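Local atomic coordinates of hypothetical membrane protein (Corynebacterium glutamicum, PDB entry 6JSB), a protein that binds heme b through an axial tyrosine and probably passes it along the heme-uptake machinery of Corynebacterium glutamicum. Residues G39-E47 and A54-L62. Sequence-based numbering, arbitrary orientation. Where two conformers were deposited one is given.
Sequences GIEVRDGVE and AREFTWPVL
Glu47 and Thr58 form an antiparallel hydrogen-bonded pair in which each backbone satisfies the other. Thr58 N donates to Glu47 O over 2.9 Å, nearly straight at 165°, and Glu47 N donates to Thr58 O over 3.1 Å at 153°. Both carbonyls also take a CA-H...O contact, Thr58 O from Val46 CA (3.3 Å) and Glu47 O from Phe57 CA. Two residues before Glu47, where the chain comes out of the turn toward the pairing, a water bridges the segments: it donates to Gly45 O at 2.9 Å and hydrogen-bonds Thr58 OG1. The threonine hydroxyl can meet it because OG1 stands between its own backbone N and carbonyl carbon (chi1 71°). Pro60, which has no N-H to offer, packs CD against Gly45 O instead.

Apolar side chains fill the angle between the strands. Val46 divides its methyls: CG2 sits 3.5 Å above the Trp59 ring plane, off-centre in a CH-pi contact, while CG1 reaches Phe57 CD2. Ile40 CG2 meets the Phe57 ring at its edge, in plane, and Val42 CG1 approaches CE2 obliquely at 3.8 Å. Ile40 CB lies over one face of the Arg55 guanidinium, whose polar needs are met elsewhere: NE by a salt bridge to Glu25, NH1 by Thr48 OG1. Trp59 NE1 likewise donates to Trp14 O.

A type I' turn from Arg43 to Val46, closed by Val46 N to Arg43 O, carries the chain from strand 39-43, paired with strand 68-81, to the short strand 47-49 along strand 56-65, an excursion within the curled antiparallel sheet of the heme-binding HtaA domain.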
loop_
_atom_site.group_PDB
_atom_site.type_symbol
_atom_site.label_atom_id
_atom_site.label_comp_id
_atom_site.label_asym_id
_atom_site.label_seq_id
_atom_site.Cartn_x
_atom_site.Cartn_y
_atom_site.Cartn_z
ATOM N N GLY A 39 -11.644 9.178 -6.148
ATOM C CA GLY A 39 -11.699 8.835 -4.741
ATOM C C GLY A 39 -10.915 7.560 -4.555
ATOM O O GLY A 39 -9.889 7.358 -5.215
ATOM N N ILE A 40 -11.347 6.754 -3.578
ATOM C CA ILE A 40 -10.610 5.543 -3.215
ATOM C C ILE A 40 -11.514 4.320 -3.384
ATOM O O ILE A 40 -12.657 4.315 -2.891
ATOM C CB ILE A 40 -10.092 5.660 -1.757
ATOM C CG1 ILE A 40 -9.128 6.862 -1.665
ATOM C CG2 ILE A 40 -9.487 4.313 -1.248
ATOM C CD1 ILE A 40 -8.514 7.124 -0.274
ATOM N N GLU A 41 -11.023 3.293 -4.082
ATOM C CA GLU A 41 -11.711 2.013 -4.195
ATOM C C GLU A 41 -10.778 0.918 -3.703
ATOM O O GLU A 41 -9.570 0.971 -3.942
ATOM C CB GLU A 41 -12.150 1.724 -5.665
ATOM C CG GLU A 41 -12.995 0.461 -5.836
ATOM C CD GLU A 41 -13.713 0.385 -7.192
ATOM O OE1 GLU A 41 -13.118 0.781 -8.215
ATOM O OE2 GLU A 41 -14.893 -0.038 -7.239
ATOM N N VAL A 42 -11.323 -0.056 -2.970
ATOM C CA VAL A 42 -10.501 -1.160 -2.472
ATOM C C VAL A 42 -11.021 -2.473 -3.071
ATOM O O VAL A 42 -12.170 -2.546 -3.532
ATOM C CB VAL A 42 -10.471 -1.210 -0.916
ATOM C CG1 VAL A 42 -10.075 0.192 -0.364
ATOM C CG2 VAL A 42 -11.842 -1.699 -0.382
ATOM N N ARG A 43 -10.174 -3.518 -3.071
ATOM C CA ARG A 43 -10.562 -4.768 -3.685
ATOM C C ARG A 43 -9.757 -5.924 -3.082
ATOM O O ARG A 43 -8.757 -5.726 -2.370
ATOM C CB ARG A 43 -10.350 -4.714 -5.209
ATOM C CG ARG A 43 -8.858 -4.592 -5.590
ATOM C CD ARG A 43 -8.742 -4.548 -7.124
ATOM N NE ARG A 43 -7.337 -4.610 -7.568
ATOM C CZ ARG A 43 -6.523 -3.567 -7.555
ATOM N NH1 ARG A 43 -6.942 -2.371 -7.106
ATOM N NH2 ARG A 43 -5.264 -3.727 -8.015
ATOM N N ASP A 44 -10.200 -7.140 -3.439
ATOM C CA ASP A 44 -9.437 -8.366 -3.220
ATOM C C ASP A 44 -9.087 -8.552 -1.744
ATOM O O ASP A 44 -8.025 -9.084 -1.403
ATOM C CB ASP A 44 -8.163 -8.403 -4.100
ATOM C CG ASP A 44 -8.502 -8.429 -5.622
ATOM O OD1 ASP A 44 -9.555 -8.970 -5.996
ATOM O OD2 ASP A 44 -7.740 -7.900 -6.466
ATOM N N GLY A 45 -10.026 -8.210 -0.873
ATOM C CA GLY A 45 -9.855 -8.573 0.518
ATOM C C GLY A 45 -9.470 -7.407 1.405
ATOM O O GLY A 45 -9.503 -7.555 2.626
ATOM N N VAL A 46 -9.099 -6.262 0.842
ATOM C CA VAL A 46 -8.860 -5.095 1.694
ATOM C C VAL A 46 -10.182 -4.687 2.326
ATOM O O VAL A 46 -11.228 -4.677 1.668
ATOM C CB VAL A 46 -8.252 -3.939 0.879
ATOM C CG1 VAL A 46 -8.321 -2.636 1.658
ATOM C CG2 VAL A 46 -6.791 -4.246 0.557
ATOM N N GLU A 47 -10.138 -4.352 3.607
ATOM C CA GLU A 47 -11.243 -3.695 4.282
ATOM C C GLU A 47 -10.847 -2.266 4.619
ATOM O O GLU A 47 -9.677 -1.969 4.906
ATOM C CB GLU A 47 -11.596 -4.435 5.576
ATOM C CG GLU A 47 -11.927 -5.904 5.386
ATOM C CD GLU A 47 -13.383 -6.147 5.052
ATOM O OE1 GLU A 47 -14.128 -5.150 4.859
ATOM O OE2 GLU A 47 -13.781 -7.339 4.987
ATOM N N ALA A 54 -8.856 10.010 8.657
ATOM C CA ALA A 54 -9.320 8.921 9.515
ATOM C C ALA A 54 -9.371 7.589 8.810
ATOM O O ALA A 54 -9.693 6.574 9.435
ATOM C CB ALA A 54 -10.719 9.262 10.048
ATOM N N ARG A 55 -9.085 7.554 7.515
ATOM C CA ARG A 55 -9.265 6.312 6.790
ATOM C C ARG A 55 -8.205 5.306 7.222
ATOM O O ARG A 55 -7.004 5.644 7.399
ATOM C CB ARG A 55 -9.149 6.544 5.275
ATOM C CG ARG A 55 -9.375 5.234 4.465
ATOM C CD ARG A 55 -9.431 5.602 2.980
ATOM N NE ARG A 55 -10.668 6.323 2.553
ATOM C CZ ARG A 55 -11.782 5.700 2.200
ATOM N NH1 ARG A 55 -11.925 4.371 2.346
ATOM N NH2 ARG A 55 -12.796 6.424 1.691
ATOM N N GLU A 56 -8.649 4.067 7.332
ATOM C CA GLU A 56 -7.737 2.936 7.646
ATOM C C GLU A 56 -7.915 1.852 6.602
ATOM O O GLU A 56 -9.001 1.708 5.998
ATOM C CB GLU A 56 -8.101 2.361 9.043
ATOM C CG GLU A 56 -7.783 3.370 10.159
ATOM C CD GLU A 56 -8.097 2.820 11.534
ATOM O OE1 GLU A 56 -9.230 3.004 11.958
ATOM O OE2 GLU A 56 -7.217 2.172 12.173
ATOM N N PHE A 57 -6.844 1.074 6.359
ATOM C CA PHE A 57 -6.962 -0.099 5.503
ATOM C C PHE A 57 -6.439 -1.317 6.233
ATOM O O PHE A 57 -5.358 -1.237 6.848
ATOM C CB PHE A 57 -6.082 0.029 4.199
ATOM C CG PHE A 57 -6.390 1.200 3.324
ATOM C CD1 PHE A 57 -5.441 2.215 3.177
ATOM C CD2 PHE A 57 -7.593 1.261 2.617
ATOM C CE1 PHE A 57 -5.687 3.326 2.330
ATOM C CE2 PHE A 57 -7.822 2.319 1.782
ATOM C CZ PHE A 57 -6.901 3.368 1.647
ATOM N N THR A 58 -7.144 -2.447 6.130
ATOM C CA THR A 58 -6.529 -3.706 6.566
ATOM C C THR A 58 -6.311 -4.555 5.322
ATOM O O THR A 58 -7.154 -4.560 4.416
ATOM C CB THR A 58 -7.371 -4.510 7.576
ATOM O OG1 THR A 58 -8.510 -5.051 6.899
ATOM C CG2 THR A 58 -7.790 -3.631 8.736
ATOM N N TRP A 59 -5.167 -5.207 5.241
ATOM C CA TRP A 59 -4.776 -5.998 4.102
ATOM C C TRP A 59 -4.717 -7.457 4.532
ATOM O O TRP A 59 -4.124 -7.747 5.591
ATOM C CB TRP A 59 -3.366 -5.550 3.587
ATOM C CG TRP A 59 -3.262 -4.062 3.234
ATOM C CD1 TRP A 59 -3.168 -3.008 4.114
ATOM C CD2 TRP A 59 -3.181 -3.487 1.908
ATOM N NE1 TRP A 59 -3.047 -1.809 3.428
ATOM C CE2 TRP A 59 -3.064 -2.073 2.074
ATOM C CE3 TRP A 59 -3.210 -4.035 0.617
ATOM C CZ2 TRP A 59 -2.922 -1.209 1.016
ATOM C CZ3 TRP A 59 -3.092 -3.146 -0.488
ATOM C CH2 TRP A 59 -2.955 -1.756 -0.276
ATOM N N PRO A 60 -5.278 -8.394 3.761
ATOM C CA PRO A 60 -5.342 -9.779 4.226
ATOM C C PRO A 60 -4.004 -10.473 4.046
ATOM O O PRO A 60 -3.361 -10.339 3.016
ATOM C CB PRO A 60 -6.419 -10.405 3.316
ATOM C CG PRO A 60 -6.297 -9.584 1.982
ATOM C CD PRO A 60 -6.022 -8.177 2.490
ATOM N N VAL A 61 -3.596 -11.262 5.046
ATOM C CA VAL A 61 -2.401 -12.096 4.916
ATOM C C VAL A 61 -2.721 -13.322 4.073
ATOM O O VAL A 61 -3.708 -14.042 4.323
ATOM C CB VAL A 61 -1.886 -12.525 6.297
ATOM C CG1 VAL A 61 -0.722 -13.599 6.124
ATOM C CG2 VAL A 61 -1.383 -11.272 7.006
ATOM N N LEU A 62 -1.905 -13.549 3.039
ATOM C CA LEU A 62 -2.004 -14.762 2.231
ATOM C C LEU A 62 -1.187 -15.917 2.814
ATOM O O LEU A 62 -1.606 -17.081 2.703
ATOM C CB LEU A 62 -1.510 -14.487 0.796
ATOM C CG LEU A 62 -2.346 -13.419 0.066
ATOM C CD1 LEU A 62 -1.745 -13.104 -1.314
ATOM C CD2 LEU A 62 -3.750 -13.863 -0.056
HETATM O O HOH W 1 -8.240 -7.321 5.266
#